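Local atomic coordinates of putative phthiocerol dimycocerosate transporter LppX (Mycobacterium tuberculosis, PDB entry 2BYO), a protein that may help move phthiocerol dimycocerosates from the cell membrane to the outer membrane, holding lipid in a large hydrophobic cavity. Residues A[82-87]-A[93-98]; A[25-30]-A[171-176]; A[33-38]-A[195-200]; A[137-142]-A[181-186]. All blocks are in the same frame, centred on the assembly; numbering follows the deposited sequence.

How the contacts relate
From the N terminus, helix 22-36 and the residues just after it supply the first partners of contact 2 (25-30) and contact 3 (33-38). Contact 1, a short hairpin, closes next within both their loops. Segment 137-142 then opens contact 4. Contact 2 closes at 171-176, contact 4 at 181-186 and contact 3 at 195-200, so contact 2 crosses contacts 3 and 4, while contact 4 falls within contact 3. Contacts 2 and 3 set the helix against one part of the antiparallel sheet; contact 4 brings edge strand 129-139 and its turn onto strand 181-187, across two intervening strands; contact 1 lies about 33 Å from contact 2, centre to centre.

Contact 1 (A[82-87]-A[93-98]); sequences GVPFRV and SVKLFD. With ZN (zinc ion), chain D; OAA (oxaloacetate ion), chain L.
The beta hairpin of strands 83-88 and 91-96, near one end of the antiparallel sheet, brings Arg86 opposite Ser93 and Phe85 opposite Val94, and the strand axes run at 155° to each other. Arg86 and Ser93 form an antiparallel hydrogen-bonded pair: Arg86 N reaches Ser93 O at 2.9 Å, and Ser93 N returns an equally short bond to Arg86 O. A third backbone bond joins Lys95 N to Pro84 O at 3.0 Å. Between them Phe85 and Val94 make a non-hydrogen-bonded pair whose side chains share one face, Phe85 CD1 lying 4.2 Å from Val94 CG1. Val83 adds to this apolar side. With Val83 CG1 anti to the backbone N (chi1 173°), that methyl comes to 3.6 Å from Val94 CB. Phe85 and Val87 also touch a bound alpha-linolenic acid, so this face lines the lipid-holding cavity.

The face with Arg86 and Ser93 is mixed, polar ends gathering around the indole of Trp100. A water accepts from Arg86 NE and donates to Ser93 OG at 2.8 Å, while Ser93 OG has a further hydrogen-bond partner in Asn102 and Arg86 makes a cation-pi contact with Trp100. Pro84 CG rests against Lys95 CB at 3.8 Å, and beside them lies an oxaloacetate ion, with Pro84 CB 3.3 Å from its C2. Past the strand, Asp98 OD1 binds a zinc ion at 1.9 Å, with Asp99 as the second protein ligand. One face meeting lipid and the reverse carrying Arg86 and Ser93 with Trp100 make this one hairpin of the U-shaped half-barrel.

Contact 2 (A[25-30]-A[171-176]); sequences LAEIRQ and VWIAQD
Helix 25-30 passes over strand 171-174 with its axis 9.3 Å away at closest approach and turned by 71°, and Ile28 and Ile173 are the nearest residues, their CA atoms 7.5 Å apart. No direct hydrogen bond joins the two segments, and the packing is carried by Ile28, Val171 and Ile173 together with the aliphatic part of Glu27. Ile173 points its CB toward the helix and lays its terminal methyl against the helix backbone: Ile173 CD1 is 3.7 Å from Glu27 O and 3.9 Å from Ile28 CA. Its other branch, Ile173 CG2, lies anti to the backbone N and meets the carboxylate of Glu27, with Glu27 OE1 at 3.8 Å. Glu27 gets there by a bend at chi2 (66°) that turns the carboxylate along Ile173, so that the two side chains run past each other in opposite senses. Ile28 instead stands at about a right angle to both strand residues. One methylene, Ile28 CG1, touches both, at 4.1 Å from Val171 CG2 and 4.2 Å from Ile173 CD1.

Beside the Glu27 carboxylate lies a water whose bridge to Ile173 O is doubtful. Ile28 and Val171 touch the bound docosahexaenoic acid, and Ile28 also packs on Leu131 of strand 129-139. On the sheet side, strand 167-174 runs between strands 142-151 and 181-187, where backbone hydrogen bonds join Ile173 to Thr145 and Trp172 to Arg183.

Contact 3 (A[33-38]-A[195-200]); sequences DATKGL and LTQSKW. With HXA (docosa-4,7,10,13,16,19-hexaenoic acid), chain I; LNL (alpha-linolenic acid), chain K.
A buried glutamine amide, that of Gln197, faces Thr35 and Leu38 without a direct hydrogen bond crossing the contact. Its oxygen is gripped twice: Trp200 NE1 donates to Gln197 OE1 at 3.0 Å, in the carbonyl plane and on a lone pair, and a water donates to Gln197 OE1 at 2.7 Å. That water also donates to Thr35 OG1, which itself bonds to Ser31 O one helical turn back, so it bridges helix and strand. The extended Gln197 chain (chi2 180°) carries the amide across to the helix. Gln197 NE2 lies 3.7 Å from Thr35 CG2 and has no polar partner in the model; Gln197 NE2 is also 3.8 Å from C9 of the docosahexaenoic acid.

Leu38, just past the helix, packs against Trp200 at the indole edge and against the oxygen end of the amide. Leu38 CD2 is 3.7 Å from Trp200 CD1, and Leu38 CD1 is 3.9 Å from Gln197 OE1, so one leucine bears on both partners of the amide-indole bond. The indole is also stacked with His180, and Ser198 CA lies over one face. Strand 191-198 runs between strands 40-49 and 181-187; the C-terminal end of helix 22-36 meets it at Gln197, Thr35 also touching Leu181 of strand 181-187.

Contact 4 (A[137-142]-A[181-186]); sequences EVIDGI and LVRASI. With LNL (alpha-linolenic acid), chain K.
Apolar packing comes first. Ile139 CG2, anti to its backbone nitrogen, meets Val182 CG1 at 3.8 Å as the two side chains lie side by side, pointing opposite ways. From the far side of the turn, Ile142 CG2 reaches Val182 CG2 at 4.2 Å, so the two methyls of Val182 are each matched to a different isoleucine. A type I' turn from Ile139 to Ile142 sets this pair, closed by Ile142 N to Ile139 O at 2.9 Å and the reverse bond. A classic beta bulge places both Val182 and Arg183 opposite Trp172 of the adjoining strand, which lets both side chains point to Ile139. The contact thus reaches over strands 142-151 and 167-174, beside Trp172, which touches Ile139 and Arg183.

The second kind is methyl against a flat cation. Ile139 CG2 lies over one face of the Arg183 guanidinium, toward the rim, 3.7 Å from Arg183 NH2. A bend at chi3 (-72°) turns the group there, while Ile139 CD1 rests against the aliphatic part, 4.0 Å from Arg183 CB.

Polar links are indirect. A water in the guanidinium plane accepts from Arg183 NH1 at 2.9 Å and donates to Glu137 OE2. Arg183 NE is bonded to Thr196 OG1, and Glu137 OE1 to Trp172 NE1. Chemically, the guanidinium is held at its edge by polar partners and on one face by a methyl; the water-bridged Glu137 and nearby Asp140, its OD2 4.9 Å from Arg183 NH2, would probably favour the charged arginine.

Contact 1 (A[82-87]-A[93-98])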
# COMPACT_ATOMS: atom_id res chain seq x y z
N GLY A 82 -14.94 9.85 -6.89
CA GLY A 82 -14.58 10.18 -8.27
C GLY A 82 -13.67 11.38 -8.40
O GLY A 82 -13.71 12.10 -9.39
N VAL A 83 -12.85 11.61 -7.37
CA VAL A 83 -11.93 12.75 -7.32
C VAL A 83 -10.64 12.39 -8.05
O VAL A 83 -9.92 11.48 -7.63
CB VAL A 83 -11.60 13.13 -5.86
CG1 VAL A 83 -10.52 14.18 -5.79
CG2 VAL A 83 -12.86 13.58 -5.15
N PRO A 84 -10.33 13.09 -9.15
CA PRO A 84 -9.07 12.75 -9.83
C PRO A 84 -7.86 12.94 -8.91
O PRO A 84 -7.83 13.88 -8.11
CB PRO A 84 -9.03 13.73 -11.00
CG PRO A 84 -10.44 14.21 -11.17
CD PRO A 84 -11.05 14.17 -9.83
N PHE A 85 -6.87 12.06 -9.06
CA PHE A 85 -5.73 11.95 -8.15
C PHE A 85 -4.46 11.84 -8.97
O PHE A 85 -4.44 11.11 -9.95
CB PHE A 85 -5.87 10.70 -7.26
CG PHE A 85 -4.63 10.37 -6.45
CD1 PHE A 85 -4.50 10.83 -5.14
CD2 PHE A 85 -3.61 9.62 -6.99
CE1 PHE A 85 -3.36 10.55 -4.39
CE2 PHE A 85 -2.45 9.33 -6.24
CZ PHE A 85 -2.34 9.80 -4.94
N ARG A 86 -3.41 12.55 -8.57
CA ARG A 86 -2.11 12.38 -9.23
C ARG A 86 -0.93 12.56 -8.30
O ARG A 86 -1.01 13.22 -7.26
CB ARG A 86 -1.97 13.30 -10.45
CG ARG A 86 -1.87 14.76 -10.09
CD ARG A 86 -1.96 15.68 -11.29
NE ARG A 86 -1.71 17.06 -10.88
CZ ARG A 86 -1.90 18.14 -11.64
NH1 ARG A 86 -2.38 18.05 -12.87
NH2 ARG A 86 -1.62 19.34 -11.14
N VAL A 87 0.17 11.91 -8.67
CA VAL A 87 1.48 12.20 -8.13
C VAL A 87 2.36 12.63 -9.31
O VAL A 87 2.58 11.86 -10.25
CB VAL A 87 2.10 10.98 -7.41
CG1 VAL A 87 3.55 11.26 -7.03
CG2 VAL A 87 1.29 10.64 -6.18
N SER A 93 -1.58 15.38 -5.40
CA SER A 93 -2.66 16.33 -5.72
C SER A 93 -4.00 15.65 -6.02
O SER A 93 -4.04 14.49 -6.45
CB SER A 93 -2.26 17.15 -6.95
OG SER A 93 -1.07 17.89 -6.72
N VAL A 94 -5.08 16.39 -5.78
CA VAL A 94 -6.45 15.99 -6.13
C VAL A 94 -7.15 17.16 -6.84
O VAL A 94 -6.79 18.32 -6.63
CB VAL A 94 -7.31 15.56 -4.90
CG1 VAL A 94 -6.76 14.31 -4.28
CG2 VAL A 94 -7.40 16.67 -3.86
N LYS A 95 -8.11 16.84 -7.70
CA LYS A 95 -8.86 17.84 -8.47
C LYS A 95 -10.26 17.97 -7.89
O LYS A 95 -11.03 17.00 -7.84
CB LYS A 95 -8.93 17.45 -9.94
CG LYS A 95 -9.44 18.54 -10.88
CD LYS A 95 -9.55 18.02 -12.31
CE LYS A 95 -9.96 19.12 -13.26
NZ LYS A 95 -10.08 18.64 -14.67
N LEU A 96 -10.58 19.17 -7.43
CA LEU A 96 -11.90 19.51 -6.94
C LEU A 96 -12.50 20.57 -7.84
O LEU A 96 -11.98 21.69 -7.97
CB LEU A 96 -11.84 20.00 -5.51
CG LEU A 96 -11.31 18.99 -4.51
CD1 LEU A 96 -11.10 19.70 -3.18
CD2 LEU A 96 -12.26 17.83 -4.36
N PHE A 97 -13.62 20.20 -8.46
CA PHE A 97 -14.26 21.01 -9.47
C PHE A 97 -13.27 21.19 -10.61
O PHE A 97 -12.84 20.19 -11.15
CB PHE A 97 -14.84 22.30 -8.88
CG PHE A 97 -16.05 22.78 -9.61
CD1 PHE A 97 -17.27 22.16 -9.40
CD2 PHE A 97 -15.97 23.78 -10.56
CE1 PHE A 97 -18.39 22.57 -10.09
CE2 PHE A 97 -17.09 24.19 -11.26
CZ PHE A 97 -18.31 23.57 -11.01
N ASP A 98 -12.90 22.41 -10.99
CA ASP A 98 -11.91 22.58 -12.07
C ASP A 98 -10.48 22.82 -11.55
O ASP A 98 -9.61 23.21 -12.32
CB ASP A 98 -12.29 23.74 -13.00
CG ASP A 98 -12.34 25.09 -12.28
OD1 ASP A 98 -12.63 25.12 -11.08
OD2 ASP A 98 -12.09 26.11 -12.93
ZN ZN D . -12.55 26.47 -9.73
O1 OAA L . -6.48 11.79 -13.02
O2 OAA L . -5.18 13.41 -13.63
O4 OAA L . -8.82 13.15 -16.44
O5 OAA L . -6.92 13.63 -17.40
O3 OAA L . -8.18 15.69 -15.18
C1 OAA L . -6.33 12.93 -13.53
C2 OAA L . -7.55 13.73 -13.98
C3 OAA L . -7.35 14.55 -15.25
C4 OAA L . -7.72 13.73 -16.43
O HOH W 1 0.67 16.89 -8.62

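Contact 2 (A[25-30]-A[171-176])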
# COMPACT_ATOMS: atom_id res chain seq x y z
N LEU A 25 9.38 -15.22 6.59
CA LEU A 25 10.03 -13.96 6.30
C LEU A 25 10.64 -13.96 4.91
O LEU A 25 10.58 -12.96 4.20
CB LEU A 25 11.12 -13.64 7.34
CG LEU A 25 10.89 -12.42 8.23
CD1 LEU A 25 12.22 -12.05 8.87
CD2 LEU A 25 10.32 -11.23 7.46
N ALA A 26 11.24 -15.09 4.53
CA ALA A 26 11.87 -15.23 3.23
C ALA A 26 10.83 -15.07 2.13
O ALA A 26 11.09 -14.40 1.13
CB ALA A 26 12.55 -16.58 3.12
N GLU A 27 9.66 -15.68 2.31
CA GLU A 27 8.59 -15.59 1.34
C GLU A 27 8.07 -14.17 1.21
O GLU A 27 7.79 -13.71 0.11
CB GLU A 27 7.45 -16.55 1.69
CG GLU A 27 6.30 -16.61 0.68
CD GLU A 27 6.71 -17.19 -0.67
OE1 GLU A 27 5.83 -17.33 -1.54
OE2 GLU A 27 7.89 -17.51 -0.87
N ILE A 28 7.95 -13.45 2.33
CA ILE A 28 7.55 -12.04 2.26
C ILE A 28 8.62 -11.20 1.53
O ILE A 28 8.29 -10.32 0.73
CB ILE A 28 7.28 -11.43 3.65
CG1 ILE A 28 6.12 -12.16 4.33
CG2 ILE A 28 6.96 -9.93 3.52
CD1 ILE A 28 6.03 -11.87 5.81
N ARG A 29 9.89 -11.46 1.81
CA ARG A 29 10.96 -10.75 1.10
C ARG A 29 10.93 -11.00 -0.41
O ARG A 29 11.20 -10.09 -1.19
CB ARG A 29 12.34 -11.10 1.64
CG ARG A 29 12.72 -10.29 2.84
CD ARG A 29 14.07 -10.73 3.36
NE ARG A 29 14.66 -9.76 4.28
CZ ARG A 29 14.87 -9.94 5.58
NH1 ARG A 29 15.42 -8.96 6.30
NH2 ARG A 29 14.55 -11.09 6.19
N GLN A 30 10.58 -12.22 -0.82
CA GLN A 30 10.36 -12.50 -2.23
C GLN A 30 9.29 -11.59 -2.85
O GLN A 30 9.47 -11.11 -3.97
CB GLN A 30 9.99 -13.96 -2.45
CG GLN A 30 11.11 -14.95 -2.20
CD GLN A 30 12.05 -15.16 -3.40
OE1 GLN A 30 11.79 -14.68 -4.50
NE2 GLN A 30 13.13 -15.89 -3.18
N VAL A 171 -0.47 -10.21 4.53
CA VAL A 171 -0.06 -10.12 3.13
C VAL A 171 -0.54 -11.37 2.40
O VAL A 171 -0.62 -12.45 2.99
CB VAL A 171 1.48 -9.98 2.95
CG1 VAL A 171 1.98 -8.69 3.60
CG2 VAL A 171 2.23 -11.19 3.49
N TRP A 172 -0.85 -11.19 1.12
CA TRP A 172 -1.26 -12.28 0.25
C TRP A 172 -0.31 -12.32 -0.94
O TRP A 172 -0.24 -11.36 -1.72
CB TRP A 172 -2.68 -12.05 -0.24
CG TRP A 172 -3.76 -12.25 0.79
CD1 TRP A 172 -4.49 -13.39 0.98
CD2 TRP A 172 -4.27 -11.28 1.72
NE1 TRP A 172 -5.40 -13.20 1.99
CE2 TRP A 172 -5.29 -11.92 2.46
CE3 TRP A 172 -3.95 -9.95 2.02
CZ2 TRP A 172 -6.01 -11.26 3.47
CZ3 TRP A 172 -4.66 -9.30 3.02
CH2 TRP A 172 -5.67 -9.96 3.74
N ILE A 173 0.41 -13.43 -1.07
CA ILE A 173 1.52 -13.54 -2.00
C ILE A 173 1.21 -14.59 -3.04
O ILE A 173 0.95 -15.74 -2.70
CB ILE A 173 2.84 -13.91 -1.27
CG1 ILE A 173 3.20 -12.82 -0.25
CG2 ILE A 173 3.99 -14.09 -2.27
CD1 ILE A 173 4.21 -13.27 0.77
N ALA A 174 1.25 -14.18 -4.31
CA ALA A 174 0.89 -15.06 -5.42
C ALA A 174 1.70 -16.35 -5.36
O ALA A 174 2.89 -16.34 -5.00
CB ALA A 174 1.12 -14.36 -6.75
N GLN A 175 1.05 -17.46 -5.72
CA GLN A 175 1.71 -18.77 -5.79
C GLN A 175 2.05 -19.17 -7.23
O GLN A 175 2.39 -20.31 -7.48
CB GLN A 175 0.82 -19.83 -5.16
CG GLN A 175 0.54 -19.58 -3.68
CD GLN A 175 -0.57 -20.46 -3.15
OE1 GLN A 175 -1.30 -21.11 -3.91
NE2 GLN A 175 -0.72 -20.49 -1.82
N ASP A 176 1.97 -18.22 -8.16
CA ASP A 176 2.10 -18.54 -9.59
C ASP A 176 3.52 -18.44 -10.15
O ASP A 176 3.72 -18.55 -11.36
CB ASP A 176 1.12 -17.68 -10.42
CG ASP A 176 1.26 -16.18 -10.16
OD1 ASP A 176 2.28 -15.71 -9.61
OD2 ASP A 176 0.31 -15.45 -10.52
O HOH W 2 3.41 -17.75 -2.13

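Contact 3 (A[33-38]-A[195-200])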
# COMPACT_ATOMS: atom_id res chain seq x y z
N ASP A 33 10.67 -7.90 -2.95
CA ASP A 33 11.61 -7.79 -4.06
C ASP A 33 10.90 -7.76 -5.42
O ASP A 33 11.27 -6.98 -6.29
CB ASP A 33 12.63 -8.92 -4.03
CG ASP A 33 13.62 -8.78 -2.89
OD1 ASP A 33 13.77 -7.66 -2.34
OD2 ASP A 33 14.25 -9.79 -2.54
N ALA A 34 9.87 -8.58 -5.59
CA ALA A 34 9.08 -8.53 -6.82
C ALA A 34 8.44 -7.15 -6.96
O ALA A 34 8.48 -6.56 -8.03
CB ALA A 34 8.04 -9.63 -6.84
N THR A 35 7.91 -6.63 -5.86
CA THR A 35 7.31 -5.30 -5.86
C THR A 35 8.32 -4.21 -6.24
O THR A 35 8.02 -3.32 -7.04
CB THR A 35 6.66 -4.99 -4.49
OG1 THR A 35 5.68 -5.99 -4.20
CG2 THR A 35 6.00 -3.64 -4.49
N LYS A 36 9.51 -4.28 -5.65
CA LYS A 36 10.58 -3.34 -5.96
C LYS A 36 11.01 -3.34 -7.44
O LYS A 36 11.42 -2.30 -7.97
CB LYS A 36 11.81 -3.63 -5.10
CG LYS A 36 11.75 -3.06 -3.71
CD LYS A 36 13.15 -3.10 -3.05
CE LYS A 36 13.14 -2.52 -1.63
NZ LYS A 36 14.52 -2.46 -1.02
N GLY A 37 10.92 -4.49 -8.10
CA GLY A 37 11.33 -4.64 -9.49
C GLY A 37 10.31 -4.23 -10.55
O GLY A 37 10.61 -4.27 -11.74
N LEU A 38 9.12 -3.85 -10.13
CA LEU A 38 8.04 -3.46 -11.06
C LEU A 38 8.35 -2.17 -11.81
O LEU A 38 8.88 -1.21 -11.24
CB LEU A 38 6.73 -3.29 -10.29
CG LEU A 38 6.12 -4.55 -9.69
CD1 LEU A 38 5.00 -4.21 -8.72
CD2 LEU A 38 5.61 -5.47 -10.80
N LEU A 195 -4.47 -2.72 0.53
CA LEU A 195 -3.85 -2.34 -0.73
C LEU A 195 -3.77 -3.56 -1.62
O LEU A 195 -3.16 -4.56 -1.26
CB LEU A 195 -2.47 -1.76 -0.46
CG LEU A 195 -1.86 -1.09 -1.67
CD1 LEU A 195 -1.05 0.12 -1.23
CD2 LEU A 195 -1.01 -2.07 -2.50
N THR A 196 -4.41 -3.47 -2.78
CA THR A 196 -4.46 -4.57 -3.72
C THR A 196 -3.75 -4.16 -5.01
O THR A 196 -4.07 -3.12 -5.61
CB THR A 196 -5.93 -4.97 -3.97
OG1 THR A 196 -6.54 -5.32 -2.72
CG2 THR A 196 -6.03 -6.16 -4.93
N GLN A 197 -2.76 -4.96 -5.43
CA GLN A 197 -2.03 -4.74 -6.68
C GLN A 197 -2.62 -5.57 -7.84
O GLN A 197 -3.13 -6.67 -7.64
CB GLN A 197 -0.55 -5.12 -6.53
CG GLN A 197 0.25 -4.29 -5.54
CD GLN A 197 1.70 -4.71 -5.45
OE1 GLN A 197 2.21 -5.45 -6.30
NE2 GLN A 197 2.39 -4.24 -4.42
N SER A 198 -2.48 -5.03 -9.04
CA SER A 198 -2.82 -5.73 -10.28
C SER A 198 -2.10 -5.06 -11.44
O SER A 198 -1.41 -4.05 -11.26
CB SER A 198 -4.33 -5.71 -10.50
OG SER A 198 -4.82 -4.38 -10.55
N LYS A 199 -2.27 -5.61 -12.63
CA LYS A 199 -1.76 -4.99 -13.88
C LYS A 199 -0.25 -4.77 -13.86
O LYS A 199 0.27 -3.82 -14.44
CB LYS A 199 -2.51 -3.69 -14.19
CG LYS A 199 -4.04 -3.86 -14.19
CD LYS A 199 -4.75 -2.65 -14.79
CE LYS A 199 -4.78 -2.67 -16.31
NZ LYS A 199 -5.78 -3.63 -16.86
N TRP A 200 0.45 -5.69 -13.21
CA TRP A 200 1.89 -5.62 -13.06
C TRP A 200 2.54 -5.48 -14.42
O TRP A 200 2.31 -6.32 -15.30
CB TRP A 200 2.42 -6.87 -12.36
CG TRP A 200 1.81 -7.08 -10.99
CD1 TRP A 200 2.25 -6.55 -9.80
CD2 TRP A 200 0.66 -7.89 -10.67
NE1 TRP A 200 1.44 -6.97 -8.76
CE2 TRP A 200 0.46 -7.79 -9.26
CE3 TRP A 200 -0.22 -8.68 -11.43
CZ2 TRP A 200 -0.58 -8.46 -8.61
CZ3 TRP A 200 -1.25 -9.35 -10.77
CH2 TRP A 200 -1.43 -9.22 -9.37
C1 HXA I . 10.60 0.85 -3.92
O1 HXA I . 11.68 1.48 -4.05
O2 HXA I . 10.20 0.42 -2.82
C2 HXA I . 9.77 0.60 -5.16
C3 HXA I . 8.28 0.83 -4.90
C4 HXA I . 7.56 1.33 -6.16
C5 HXA I . 6.56 0.32 -6.73
C6 HXA I . 5.10 0.74 -6.52
C7 HXA I . 4.35 -0.21 -5.61
C8 HXA I . 3.25 0.51 -4.84
C9 HXA I . 2.48 -0.46 -3.94
C10 HXA I . 2.78 -0.28 -2.45
C11 HXA I . 3.87 -1.23 -1.94
C12 HXA I . 3.32 -2.37 -1.10
C13 HXA I . 3.17 -2.00 0.38
C14 HXA I . 4.25 -2.63 1.28
C15 HXA I . 3.65 -3.56 2.33
C16 HXA I . 4.73 -4.05 3.29
C17 HXA I . 4.32 -5.32 4.02
C18 HXA I . 5.03 -5.42 5.37
C19 HXA I . 5.13 -6.85 5.89
C20 HXA I . 3.86 -7.27 6.63
C21 HXA I . 3.98 -8.69 7.19
C22 HXA I . 2.64 -9.36 7.44
O1 LNL K . 2.83 8.05 -2.11
C1 LNL K . 2.01 7.97 -3.05
O2 LNL K . 0.80 8.25 -2.90
C2 LNL K . 2.50 7.54 -4.43
C3 LNL K . 2.26 6.06 -4.68
C4 LNL K . 0.82 5.75 -5.11
C5 LNL K . -0.02 4.99 -4.08
C6 LNL K . 0.68 3.79 -3.42
C7 LNL K . 0.06 3.46 -2.06
C8 LNL K . 0.72 4.22 -0.90
C9 LNL K . 0.73 3.40 0.40
C10 LNL K . -0.23 3.92 1.46
C11 LNL K . -1.51 3.11 1.43
C12 LNL K . -1.63 1.87 1.94
C13 LNL K . -0.50 1.14 2.63
C14 LNL K . -0.73 -0.37 2.62
C15 LNL K . -1.48 -0.90 3.84
C16 LNL K . -0.96 -2.28 4.27
C17 LNL K . 0.39 -2.19 4.99
C18 LNL K . 0.85 -3.53 5.55
O HOH W 3 4.17 -7.30 -6.25

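Contact 4 (A[137-142]-A[181-186])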
# COMPACT_ATOMS: atom_id res chain seq x y z
N GLU A 137 -5.64 -18.53 -0.23
CA GLU A 137 -6.84 -17.78 -0.54
C GLU A 137 -6.75 -17.23 -1.97
O GLU A 137 -5.68 -16.78 -2.41
CB GLU A 137 -6.99 -16.62 0.46
CG GLU A 137 -8.25 -15.79 0.28
CD GLU A 137 -8.37 -14.67 1.31
OE1 GLU A 137 -7.96 -14.88 2.47
OE2 GLU A 137 -8.88 -13.58 0.95
N VAL A 138 -7.86 -17.31 -2.70
CA VAL A 138 -7.93 -16.82 -4.07
C VAL A 138 -8.41 -15.37 -4.06
O VAL A 138 -9.43 -15.06 -3.45
CB VAL A 138 -8.85 -17.69 -4.96
CG1 VAL A 138 -8.84 -17.19 -6.41
CG2 VAL A 138 -8.41 -19.15 -4.92
N ILE A 139 -7.64 -14.49 -4.69
CA ILE A 139 -7.99 -13.08 -4.84
C ILE A 139 -7.87 -12.74 -6.31
O ILE A 139 -6.80 -12.91 -6.90
CB ILE A 139 -7.05 -12.16 -4.04
CG1 ILE A 139 -7.19 -12.41 -2.54
CG2 ILE A 139 -7.34 -10.70 -4.36
CD1 ILE A 139 -6.11 -11.77 -1.73
N ASP A 140 -8.97 -12.24 -6.90
CA ASP A 140 -8.99 -11.87 -8.32
C ASP A 140 -8.51 -13.01 -9.21
O ASP A 140 -7.74 -12.81 -10.15
CB ASP A 140 -8.11 -10.63 -8.57
CG ASP A 140 -8.63 -9.39 -7.89
OD1 ASP A 140 -9.86 -9.23 -7.78
OD2 ASP A 140 -7.79 -8.55 -7.47
N GLY A 141 -8.94 -14.22 -8.90
CA GLY A 141 -8.54 -15.38 -9.70
C GLY A 141 -7.12 -15.88 -9.48
O GLY A 141 -6.71 -16.84 -10.14
N ILE A 142 -6.38 -15.27 -8.56
CA ILE A 142 -5.00 -15.67 -8.25
C ILE A 142 -4.95 -16.39 -6.90
O ILE A 142 -5.49 -15.89 -5.90
CB ILE A 142 -4.05 -14.44 -8.20
CG1 ILE A 142 -4.10 -13.67 -9.53
CG2 ILE A 142 -2.59 -14.85 -7.91
CD1 ILE A 142 -3.63 -12.22 -9.38
N LEU A 181 2.88 -9.30 -4.68
CA LEU A 181 2.17 -8.92 -3.47
C LEU A 181 0.76 -8.52 -3.88
O LEU A 181 0.49 -7.33 -4.14
CB LEU A 181 2.91 -7.78 -2.75
CG LEU A 181 2.33 -7.37 -1.39
CD1 LEU A 181 2.30 -8.54 -0.39
CD2 LEU A 181 3.15 -6.22 -0.81
N VAL A 182 -0.13 -9.50 -3.99
CA VAL A 182 -1.48 -9.26 -4.52
C VAL A 182 -2.25 -8.32 -3.59
O VAL A 182 -2.93 -7.39 -4.03
CB VAL A 182 -2.25 -10.59 -4.74
CG1 VAL A 182 -3.66 -10.32 -5.27
CG2 VAL A 182 -1.50 -11.49 -5.69
N ARG A 183 -2.11 -8.56 -2.29
CA ARG A 183 -2.76 -7.73 -1.30
C ARG A 183 -1.95 -7.62 -0.01
O ARG A 183 -1.19 -8.53 0.37
CB ARG A 183 -4.17 -8.29 -1.03
CG ARG A 183 -5.04 -7.51 -0.05
CD ARG A 183 -6.48 -8.03 -0.07
NE ARG A 183 -7.16 -7.65 -1.30
CZ ARG A 183 -8.36 -8.10 -1.67
NH1 ARG A 183 -9.02 -8.97 -0.92
NH2 ARG A 183 -8.90 -7.68 -2.81
N ALA A 184 -2.11 -6.48 0.64
CA ALA A 184 -1.55 -6.23 1.96
C ALA A 184 -2.54 -5.39 2.74
O ALA A 184 -3.14 -4.47 2.20
CB ALA A 184 -0.23 -5.50 1.83
N SER A 185 -2.72 -5.71 4.01
CA SER A 185 -3.63 -4.94 4.82
C SER A 185 -3.15 -4.85 6.27
O SER A 185 -2.38 -5.68 6.75
CB SER A 185 -5.05 -5.50 4.74
OG SER A 185 -5.21 -6.66 5.52
N ILE A 186 -3.60 -3.80 6.94
CA ILE A 186 -3.25 -3.54 8.32
C ILE A 186 -4.51 -3.12 9.05
O ILE A 186 -5.34 -2.36 8.53
CB ILE A 186 -2.11 -2.49 8.44
CG1 ILE A 186 -1.66 -2.34 9.90
CG2 ILE A 186 -2.52 -1.14 7.85
CD1 ILE A 186 -0.39 -1.54 10.05
O1 LNL K . 2.83 8.05 -2.11
C1 LNL K . 2.01 7.97 -3.05
O2 LNL K . 0.80 8.25 -2.90
C2 LNL K . 2.50 7.54 -4.43
C3 LNL K . 2.26 6.06 -4.68
C4 LNL K . 0.82 5.75 -5.11
C5 LNL K . -0.02 4.99 -4.08
C6 LNL K . 0.68 3.79 -3.42
C7 LNL K . 0.06 3.46 -2.06
C8 LNL K . 0.72 4.22 -0.90
C9 LNL K . 0.73 3.40 0.40
C10 LNL K . -0.23 3.92 1.46
C11 LNL K . -1.51 3.11 1.43
C12 LNL K . -1.63 1.87 1.94
C13 LNL K . -0.50 1.14 2.63
C14 LNL K . -0.73 -0.37 2.62
C15 LNL K . -1.48 -0.90 3.84
C16 LNL K . -0.96 -2.28 4.27
C17 LNL K . 0.39 -2.19 4.99
C18 LNL K . 0.85 -3.53 5.55
O HOH W 4 -8.70 -10.61 1.40